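Cell division control protein 4 (Saccharomyces cerevisiae, PDB 3V7D) serves as the substrate-recognition subunit of an SCF E3 ubiquitin ligase, binding phosphorylated targets such as the CDK inhibitor SIC1 and directing their ubiquitination. Local coordinates at residues 105-114 against 425-433; 358-366 against 376-384. The protein carries 1 engineered substitution. All coordinates share one frame; numbering follows the deposited sequence.

Contact 1 of 2, residues 105-114 against 425-433; sequences WYNPKFVPQR and VHANILKDA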
loop_
_atom_site.group_PDB
_atom_site.type_symbol
_atom_site.label_atom_id
_atom_site.label_comp_id
_atom_site.label_asym_id
_atom_site.label_seq_id
_atom_site.Cartn_x
_atom_site.Cartn_y
_atom_site.Cartn_z
ATOM N N TRP B 105 -6.325 14.072 3.881
ATOM C CA TRP B 105 -5.449 13.575 4.939
ATOM C C TRP B 105 -4.212 14.459 5.125
ATOM O O TRP B 105 -3.752 14.665 6.246
ATOM C CB TRP B 105 -4.973 12.151 4.620
ATOM C CG TRP B 105 -5.899 11.044 5.020
ATOM C CD1 TRP B 105 -6.901 10.497 4.269
ATOM C CD2 TRP B 105 -5.886 10.319 6.259
ATOM N NE1 TRP B 105 -7.518 9.484 4.969
ATOM C CE2 TRP B 105 -6.914 9.357 6.194
ATOM C CE3 TRP B 105 -5.108 10.397 7.422
ATOM C CZ2 TRP B 105 -7.186 8.480 7.245
ATOM C CZ3 TRP B 105 -5.380 9.526 8.466
ATOM C CH2 TRP B 105 -6.409 8.579 8.368
ATOM N N TYR B 106 -3.673 14.962 4.017
ATOM C CA TYR B 106 -2.438 15.745 4.032
ATOM C C TYR B 106 -2.666 17.235 4.293
ATOM O O TYR B 106 -1.733 17.957 4.640
ATOM C CB TYR B 106 -1.694 15.591 2.700
ATOM C CG TYR B 106 -0.844 14.341 2.569
ATOM C CD1 TYR B 106 -0.690 13.460 3.630
ATOM C CD2 TYR B 106 -0.182 14.055 1.379
ATOM C CE1 TYR B 106 0.095 12.327 3.509
ATOM C CE2 TYR B 106 0.602 12.923 1.247
ATOM C CZ TYR B 106 0.738 12.065 2.317
ATOM O OH TYR B 106 1.518 10.939 2.192
ATOM N N ASN B 107 -3.895 17.703 4.107
ATOM C CA ASN B 107 -4.195 19.121 4.302
ATOM C C ASN B 107 -4.366 19.483 5.780
ATOM O O ASN B 107 -5.364 19.117 6.399
ATOM C CB ASN B 107 -5.448 19.506 3.524
ATOM C CG ASN B 107 -5.676 21.008 3.482
ATOM O OD1 ASN B 107 -5.004 21.776 4.172
ATOM N ND2 ASN B 107 -6.640 21.433 2.671
ATOM N N PRO B 108 -3.404 20.236 6.341
ATOM C CA PRO B 108 -3.447 20.598 7.766
ATOM C C PRO B 108 -4.640 21.492 8.102
ATOM O O PRO B 108 -4.954 21.683 9.276
ATOM C CB PRO B 108 -2.136 21.366 7.974
ATOM C CG PRO B 108 -1.817 21.932 6.635
ATOM C CD PRO B 108 -2.314 20.924 5.625
ATOM N N LYS B 109 -5.288 22.035 7.078
ATOM C CA LYS B 109 -6.472 22.859 7.274
ATOM C C LYS B 109 -7.750 22.079 7.010
ATOM O O LYS B 109 -8.852 22.598 7.196
ATOM C CB LYS B 109 -6.428 24.096 6.379
ATOM C CG LYS B 109 -5.340 25.082 6.766
ATOM C CD LYS B 109 -5.420 26.362 5.949
ATOM C CE LYS B 109 -5.449 26.072 4.461
ATOM N NZ LYS B 109 -5.161 27.290 3.653
ATOM N N PHE B 110 -7.608 20.837 6.558
ATOM C CA PHE B 110 -8.762 19.959 6.439
ATOM C C PHE B 110 -9.050 19.378 7.817
ATOM O O PHE B 110 -8.131 19.077 8.577
ATOM C CB PHE B 110 -8.502 18.834 5.431
ATOM C CG PHE B 110 -9.659 17.876 5.270
ATOM C CD1 PHE B 110 -9.809 16.793 6.125
ATOM C CD2 PHE B 110 -10.587 18.053 4.254
ATOM C CE1 PHE B 110 -10.865 15.914 5.980
ATOM C CE2 PHE B 110 -11.644 17.173 4.102
ATOM C CZ PHE B 110 -11.783 16.103 4.966
ATOM N N VAL B 111 -10.329 19.240 8.144
ATOM C CA VAL B 111 -10.726 18.575 9.376
ATOM C C VAL B 111 -11.799 17.549 9.041
ATOM O O VAL B 111 -12.801 17.876 8.407
ATOM C CB VAL B 111 -11.253 19.575 10.435
ATOM C CG1 VAL B 111 -11.682 18.837 11.700
ATOM C CG2 VAL B 111 -10.189 20.622 10.759
ATOM N N PRO B 112 -11.581 16.292 9.445
ATOM C CA PRO B 112 -12.540 15.229 9.143
ATOM C C PRO B 112 -13.812 15.381 9.964
ATOM O O PRO B 112 -13.775 15.942 11.064
ATOM C CB PRO B 112 -11.795 13.961 9.582
ATOM C CG PRO B 112 -10.876 14.439 10.671
ATOM C CD PRO B 112 -10.425 15.798 10.213
ATOM N N GLN B 113 -14.928 14.898 9.429
ATOM C CA GLN B 113 -16.146 14.793 10.216
ATOM C C GLN B 113 -15.935 13.721 11.273
ATOM O O GLN B 113 -15.322 12.684 11.007
ATOM C CB GLN B 113 -17.334 14.415 9.337
ATOM C CG GLN B 113 -17.908 15.549 8.514
ATOM C CD GLN B 113 -18.908 15.043 7.494
ATOM O OE1 GLN B 113 -20.120 15.194 7.662
ATOM N NE2 GLN B 113 -18.404 14.422 6.438
ATOM N N ARG B 114 -16.452 13.968 12.469
ATOM C CA ARG B 114 -16.242 13.069 13.593
ATOM C C ARG B 114 -17.559 12.512 14.123
ATOM O O ARG B 114 -18.513 13.256 14.344
ATOM C CB ARG B 114 -15.492 13.804 14.707
ATOM C CG ARG B 114 -15.301 13.008 15.987
ATOM C CD ARG B 114 -14.394 13.769 16.943
ATOM N NE ARG B 114 -14.351 13.157 18.265
ATOM C CZ ARG B 114 -13.738 13.691 19.318
ATOM N NH1 ARG B 114 -13.115 14.858 19.208
ATOM N NH2 ARG B 114 -13.758 13.062 20.485
ATOM N N VAL B 425 0.643 16.232 10.628
ATOM C CA VAL B 425 -0.470 16.927 9.992
ATOM C C VAL B 425 -1.466 17.417 11.034
ATOM O O VAL B 425 -1.899 18.569 11.008
ATOM C CB VAL B 425 -1.231 16.013 9.020
ATOM C CG1 VAL B 425 -2.223 16.833 8.204
ATOM C CG2 VAL B 425 -0.268 15.262 8.118
ATOM N N HIS B 426 -1.835 16.521 11.942
ATOM C CA HIS B 426 -2.784 16.833 13.001
ATOM C C HIS B 426 -2.358 16.191 14.314
ATOM O O HIS B 426 -1.989 15.007 14.353
ATOM C CB HIS B 426 -4.181 16.325 12.645
ATOM C CG HIS B 426 -4.844 17.083 11.540
ATOM N ND1 HIS B 426 -4.989 16.566 10.269
ATOM C CD2 HIS B 426 -5.421 18.308 11.517
ATOM C CE1 HIS B 426 -5.620 17.445 9.509
ATOM N NE2 HIS B 426 -5.894 18.508 10.243
ATOM N N ALA B 427 -2.437 16.968 15.389
ATOM C CA ALA B 427 -2.101 16.475 16.717
ATOM C C ALA B 427 -3.278 16.588 17.683
ATOM O O ALA B 427 -3.195 16.111 18.814
ATOM C CB ALA B 427 -0.887 17.230 17.270
ATOM N N ASN B 428 -4.372 17.210 17.242
ATOM C CA ASN B 428 -5.471 17.524 18.158
ATOM C C ASN B 428 -6.871 17.031 17.790
ATOM O O ASN B 428 -7.846 17.390 18.451
ATOM C CB ASN B 428 -5.509 19.028 18.436
ATOM C CG ASN B 428 -4.299 19.499 19.211
ATOM O OD1 ASN B 428 -4.096 19.105 20.360
ATOM N ND2 ASN B 428 -3.480 20.334 18.585
ATOM N N ILE B 429 -6.975 16.216 16.747
ATOM C CA ILE B 429 -8.280 15.747 16.285
ATOM C C ILE B 429 -9.072 15.027 17.382
ATOM O O ILE B 429 -10.280 15.233 17.524
ATOM C CB ILE B 429 -8.158 14.861 15.024
ATOM C CG1 ILE B 429 -7.584 15.686 13.870
ATOM C CG2 ILE B 429 -9.513 14.324 14.630
ATOM C CD1 ILE B 429 -7.570 14.979 12.552
ATOM N N LEU B 430 -8.385 14.199 18.164
ATOM C CA LEU B 430 -9.012 13.505 19.287
ATOM C C LEU B 430 -8.428 14.002 20.606
ATOM O O LEU B 430 -8.093 13.217 21.495
ATOM C CB LEU B 430 -8.836 11.989 19.154
ATOM C CG LEU B 430 -9.502 11.358 17.932
ATOM C CD1 LEU B 430 -9.283 9.846 17.909
ATOM C CD2 LEU B 430 -10.990 11.690 17.905
ATOM N N LYS B 431 -8.310 15.322 20.714
ATOM C CA LYS B 431 -7.703 15.979 21.868
ATOM C C LYS B 431 -8.349 15.578 23.199
ATOM O O LYS B 431 -7.661 15.441 24.208
ATOM C CB LYS B 431 -7.762 17.501 21.687
ATOM C CG LYS B 431 -7.101 18.318 22.794
ATOM C CD LYS B 431 -7.137 19.802 22.451
ATOM C CE LYS B 431 -6.725 20.675 23.630
ATOM N NZ LYS B 431 -5.338 20.375 24.086
ATOM N N ASP B 432 -9.665 15.377 23.198
ATOM C CA ASP B 432 -10.385 15.087 24.438
ATOM C C ASP B 432 -10.206 13.648 24.927
ATOM O O ASP B 432 -10.612 13.310 26.039
ATOM C CB ASP B 432 -11.875 15.447 24.312
ATOM C CG ASP B 432 -12.607 14.576 23.305
ATOM O OD1 ASP B 432 -11.943 13.989 22.424
ATOM O OD2 ASP B 432 -13.849 14.486 23.392
ATOM N N ALA B 433 -9.593 12.808 24.099
ATOM C CA ALA B 433 -9.316 11.431 24.497
ATOM C C ALA B 433 -8.217 11.385 25.563
ATOM O O ALA B 433 -7.275 12.174 25.517
ATOM C CB ALA B 433 -8.923 10.594 23.283
HETATM O O HOH W 1 -12.586 16.500 16.619
HETATM O O HOH W 2 -11.436 16.494 21.069
#
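Arg114 lays its guanidinium over the Leu430 side chain: the methyl CD2 sits 3.6 Å above the plane, over its centre. The arginine can span the gap because CG stands anti to the backbone N (chi1 175°) and the chain stays extended as far as NE, bringing the charged end to Asp432. There NH2 donates to OD1 of Asp432 at 2.8 Å, within a salt bridge that uses the syn lone pair of the acceptor. The bond lies close to the guanidinium plane and is fairly straight (160°), although the carboxylate is turned 72° against that plane. NH2 has a second charged partner in Glu459 on strand 455-462, so two acids share this nitrogen. NH1 works through water: one molecule links it to Ile429 O, another to Asp432 N, and both lie in plane at the guanidinium edge.

Apolar contact continues at Pro112, whose CD meets the end methyl CD1 of Ile429 at 3.8 Å. The same CD1 rests 3.5 Å above the His426 ring, offset toward its rim. From the edge of that ring, NE2 of His426 gives a weak, strongly bent hydrogen bond to Phe110 O at 2.8 Å. Farther along, Val425 sets CG1 against the C-terminal end of helix 87-106, 3.3 Å from Trp105 O. Asn107, where the chain leaves the helix, accepts from Lys109 N in an Asx turn and starts a type I turn ending at Phe110.

Val425 and His426, both opposite Ile416, form a classic beta bulge. Structurally, this is the junction between the linker helix and the WD40 propeller, where the entering strand 113-118 joins strands of the C-terminal blade and closes the ring.

Contact 2 of 2, residues 358-366 against 376-384; sequences LRLSDKFLV and GWDANDYSR
Backbone hydrogen bonds pair Leu365 with Trp377 in both directions. Trp377 N reaches Leu365 O at 2.7 Å and 172°, nearly along the C=O axis, whereas the return bond from Leu365 N to Trp377 O is more bent. Beyond this antiparallel pair, Ala379 N donates to Lys363 O from above the carbonyl plane, carrying the pairing past the end of strand 373-378.

Apolar contacts gather on two sites. CB of Ala379 packs against CD1 of Leu360 at 3.8 Å. On the face shared with Trp377, Leu365, its CG swung anti to the amide nitrogen (chi1 172°), thereby carries CD2 to within 4.0 Å of Tyr382 CE1.

Polar groups engage the indole and fix the turns. Trp377 presents its ring edge to Leu365 O, with CD1 3.3 Å away, while its NE1 bonds to Ser367 OG. OD2 of Asp378 accepts from Asn380 N and Asp381 N, the latter on its anti lone pair, and a water connects OD1 to Lys363 O. An alanine here takes away the carboxylate that accepts from both amides and from the water, and the turn after the strand would probably be freer to move. Ser361 OG similarly accepts from Phe364 N in an ST motif and also bonds to Asp403.

Sequence and topology identify the Trp377-Asp378 end of the sixth WD repeat, within a four-stranded antiparallel propeller blade.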
loop_
_atom_site.group_PDB
_atom_site.type_symbol
_atom_site.label_atom_id
_atom_site.label_comp_id
_atom_site.label_asym_id
_atom_site.label_seq_id
_atom_site.Cartn_x
_atom_site.Cartn_y
_atom_site.Cartn_z
ATOM N N LEU B 358 4.364 -3.869 15.901
ATOM C CA LEU B 358 4.962 -3.961 14.571
ATOM C C LEU B 358 3.891 -3.885 13.505
ATOM O O LEU B 358 2.817 -4.467 13.656
ATOM C CB LEU B 358 5.703 -5.288 14.392
ATOM C CG LEU B 358 6.948 -5.575 15.217
ATOM C CD1 LEU B 358 7.443 -6.991 14.920
ATOM C CD2 LEU B 358 8.024 -4.538 14.928
ATOM N N ARG B 359 4.189 -3.174 12.422
ATOM C CA ARG B 359 3.322 -3.165 11.250
ATOM C C ARG B 359 4.180 -3.206 9.996
ATOM O O ARG B 359 5.296 -2.687 9.982
ATOM C CB ARG B 359 2.434 -1.921 11.229
ATOM C CG ARG B 359 1.402 -1.865 12.338
ATOM C CD ARG B 359 0.105 -2.503 11.931
ATOM N NE ARG B 359 -0.904 -2.371 12.975
ATOM C CZ ARG B 359 -2.048 -3.044 12.984
ATOM N NH1 ARG B 359 -2.319 -3.895 12.000
ATOM N NH2 ARG B 359 -2.915 -2.872 13.973
ATOM N N LEU B 360 3.658 -3.831 8.948
ATOM C CA LEU B 360 4.364 -3.904 7.679
ATOM C C LEU B 360 3.469 -3.390 6.563
ATOM O O LEU B 360 2.407 -3.953 6.304
ATOM C CB LEU B 360 4.797 -5.342 7.392
ATOM C CG LEU B 360 5.640 -5.602 6.142
ATOM C CD1 LEU B 360 6.937 -4.801 6.181
ATOM C CD2 LEU B 360 5.929 -7.095 5.992
ATOM N N SER B 361 3.883 -2.297 5.930
ATOM C CA SER B 361 3.231 -1.831 4.714
ATOM C C SER B 361 4.108 -2.247 3.546
ATOM O O SER B 361 5.170 -2.832 3.751
ATOM C CB SER B 361 3.057 -0.313 4.724
ATOM O OG SER B 361 4.296 0.345 4.525
ATOM N N ASP B 362 3.675 -1.947 2.327
ATOM C CA ASP B 362 4.429 -2.329 1.137
ATOM C C ASP B 362 5.882 -1.851 1.167
ATOM O O ASP B 362 6.776 -2.564 0.718
ATOM C CB ASP B 362 3.741 -1.824 -0.139
ATOM C CG ASP B 362 2.502 -2.623 -0.494
ATOM O OD1 ASP B 362 2.477 -3.840 -0.213
ATOM O OD2 ASP B 362 1.554 -2.033 -1.059
ATOM N N LYS B 363 6.127 -0.657 1.704
ATOM C CA LYS B 363 7.484 -0.115 1.700
ATOM C C LYS B 363 8.115 0.096 3.082
ATOM O O LYS B 363 9.329 0.270 3.189
ATOM C CB LYS B 363 7.552 1.175 0.872
ATOM C CG LYS B 363 6.871 2.362 1.495
ATOM C CD LYS B 363 6.809 3.542 0.524
ATOM C CE LYS B 363 8.185 4.147 0.267
ATOM N NZ LYS B 363 8.109 5.446 -0.460
ATOM N N PHE B 364 7.307 0.063 4.138
ATOM C CA PHE B 364 7.825 0.331 5.480
ATOM C C PHE B 364 7.573 -0.805 6.470
ATOM O O PHE B 364 6.452 -1.299 6.585
ATOM C CB PHE B 364 7.189 1.596 6.069
ATOM C CG PHE B 364 7.439 2.841 5.279
ATOM C CD1 PHE B 364 8.729 3.251 4.988
ATOM C CD2 PHE B 364 6.377 3.634 4.869
ATOM C CE1 PHE B 364 8.958 4.420 4.274
ATOM C CE2 PHE B 364 6.593 4.799 4.158
ATOM C CZ PHE B 364 7.889 5.194 3.858
ATOM N N LEU B 365 8.613 -1.211 7.191
ATOM C CA LEU B 365 8.416 -1.919 8.453
ATOM C C LEU B 365 8.355 -0.836 9.512
ATOM O O LEU B 365 9.228 0.032 9.563
ATOM C CB LEU B 365 9.570 -2.877 8.756
ATOM C CG LEU B 365 9.550 -3.512 10.155
ATOM C CD1 LEU B 365 8.348 -4.437 10.337
ATOM C CD2 LEU B 365 10.849 -4.259 10.453
ATOM N N VAL B 366 7.319 -0.856 10.341
ATOM C CA VAL B 366 7.174 0.176 11.366
ATOM C C VAL B 366 7.101 -0.430 12.761
ATOM O O VAL B 366 6.397 -1.414 12.986
ATOM C CB VAL B 366 5.938 1.064 11.118
ATOM C CG1 VAL B 366 5.949 2.270 12.057
ATOM C CG2 VAL B 366 5.897 1.524 9.669
ATOM N N GLY B 376 10.504 3.972 11.475
ATOM C CA GLY B 376 10.206 3.441 10.160
ATOM C C GLY B 376 11.446 2.890 9.480
ATOM O O GLY B 376 12.460 3.578 9.349
ATOM N N TRP B 377 11.367 1.636 9.053
ATOM C CA TRP B 377 12.470 0.999 8.353
ATOM C C TRP B 377 12.005 0.573 6.972
ATOM O O TRP B 377 10.849 0.194 6.786
ATOM C CB TRP B 377 12.949 -0.233 9.112
ATOM C CG TRP B 377 12.970 -0.089 10.603
ATOM C CD1 TRP B 377 11.910 -0.222 11.454
ATOM C CD2 TRP B 377 14.112 0.177 11.426
ATOM N NE1 TRP B 377 12.318 -0.043 12.751
ATOM C CE2 TRP B 377 13.666 0.200 12.763
ATOM C CE3 TRP B 377 15.466 0.396 11.163
ATOM C CZ2 TRP B 377 14.525 0.442 13.832
ATOM C CZ3 TRP B 377 16.319 0.630 12.228
ATOM C CH2 TRP B 377 15.846 0.657 13.543
ATOM N N ASP B 378 12.911 0.633 6.003
ATOM C CA ASP B 378 12.601 0.175 4.659
ATOM C C ASP B 378 12.200 -1.293 4.724
ATOM O O ASP B 378 12.877 -2.098 5.357
ATOM C CB ASP B 378 13.811 0.357 3.746
ATOM C CG ASP B 378 13.504 0.016 2.312
ATOM O OD1 ASP B 378 13.072 0.925 1.574
ATOM O OD2 ASP B 378 13.678 -1.161 1.929
ATOM N N ALA B 379 11.091 -1.642 4.084
ATOM C CA ALA B 379 10.553 -2.995 4.215
ATOM C C ALA B 379 11.450 -4.054 3.585
ATOM O O ALA B 379 11.275 -5.242 3.834
ATOM C CB ALA B 379 9.145 -3.077 3.635
ATOM N N ASN B 380 12.406 -3.628 2.767
ATOM C CA ASN B 380 13.263 -4.585 2.075
ATOM C C ASN B 380 14.686 -4.665 2.627
ATOM O O ASN B 380 15.191 -5.764 2.861
ATOM C CB ASN B 380 13.284 -4.320 0.568
ATOM C CG ASN B 380 13.924 -5.456 -0.211
ATOM O OD1 ASN B 380 13.828 -6.623 0.174
ATOM N ND2 ASN B 380 14.589 -5.120 -1.311
ATOM N N ASP B 381 15.329 -3.516 2.837
ATOM C CA ASP B 381 16.703 -3.504 3.352
ATOM C C ASP B 381 16.852 -2.915 4.762
ATOM O O ASP B 381 17.957 -2.849 5.298
ATOM C CB ASP B 381 17.674 -2.832 2.365
ATOM C CG ASP B 381 17.342 -1.365 2.099
ATOM O OD1 ASP B 381 16.804 -0.676 2.992
ATOM O OD2 ASP B 381 17.636 -0.893 0.981
ATOM N N TYR B 382 15.739 -2.475 5.342
ATOM C CA TYR B 382 15.692 -2.014 6.735
ATOM C C TYR B 382 16.576 -0.810 7.052
ATOM O O TYR B 382 16.940 -0.588 8.210
ATOM C CB TYR B 382 15.952 -3.176 7.700
ATOM C CG TYR B 382 15.128 -4.384 7.343
ATOM C CD1 TYR B 382 13.769 -4.433 7.633
ATOM C CD2 TYR B 382 15.697 -5.461 6.678
ATOM C CE1 TYR B 382 13.007 -5.537 7.287
ATOM C CE2 TYR B 382 14.943 -6.562 6.327
ATOM C CZ TYR B 382 13.601 -6.595 6.633
ATOM O OH TYR B 382 12.855 -7.694 6.278
ATOM N N SER B 383 16.905 -0.030 6.026
ATOM C CA SER B 383 17.530 1.262 6.242
ATOM C C SER B 383 16.512 2.179 6.916
ATOM O O SER B 383 15.302 1.973 6.794
ATOM C CB SER B 383 18.018 1.873 4.921
ATOM O OG SER B 383 16.933 2.206 4.067
ATOM N N ARG B 384 17.005 3.184 7.626
ATOM C CA ARG B 384 16.147 4.066 8.408
ATOM C C ARG B 384 15.395 5.059 7.527
ATOM O O ARG B 384 16.007 5.829 6.788
ATOM C CB ARG B 384 16.983 4.804 9.456
ATOM C CG ARG B 384 17.558 3.880 10.520
ATOM C CD ARG B 384 18.487 4.616 11.482
ATOM N NE ARG B 384 19.044 3.708 12.484
ATOM C CZ ARG B 384 18.552 3.552 13.710
ATOM N NH1 ARG B 384 17.494 4.254 14.098
ATOM N NH2 ARG B 384 19.121 2.698 14.553
HETATM O O HOH W 3 11.030 2.309 2.129
#

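Overall arrangement
Contact 2 lies within a blade of the WD40 propeller, whereas contact 1 joins that propeller to the helix that leads into it, at the region where the ring closes. Contact 2 is local: its segments are 10 residues apart in sequence. Contact 1 joins segments 311 residues apart, and the intervening chain, with 170 residues in strands and none in helices, includes contact 2. Their centres lie 25 Å apart and their nearest atoms about 8 Å apart, so neither touches the other. The centre of contact 2 is 14 Å from the centre of the chain; the centre of contact 1 is 21 Å from the centre of the chain. No other protein chain of the assembly touches either contact.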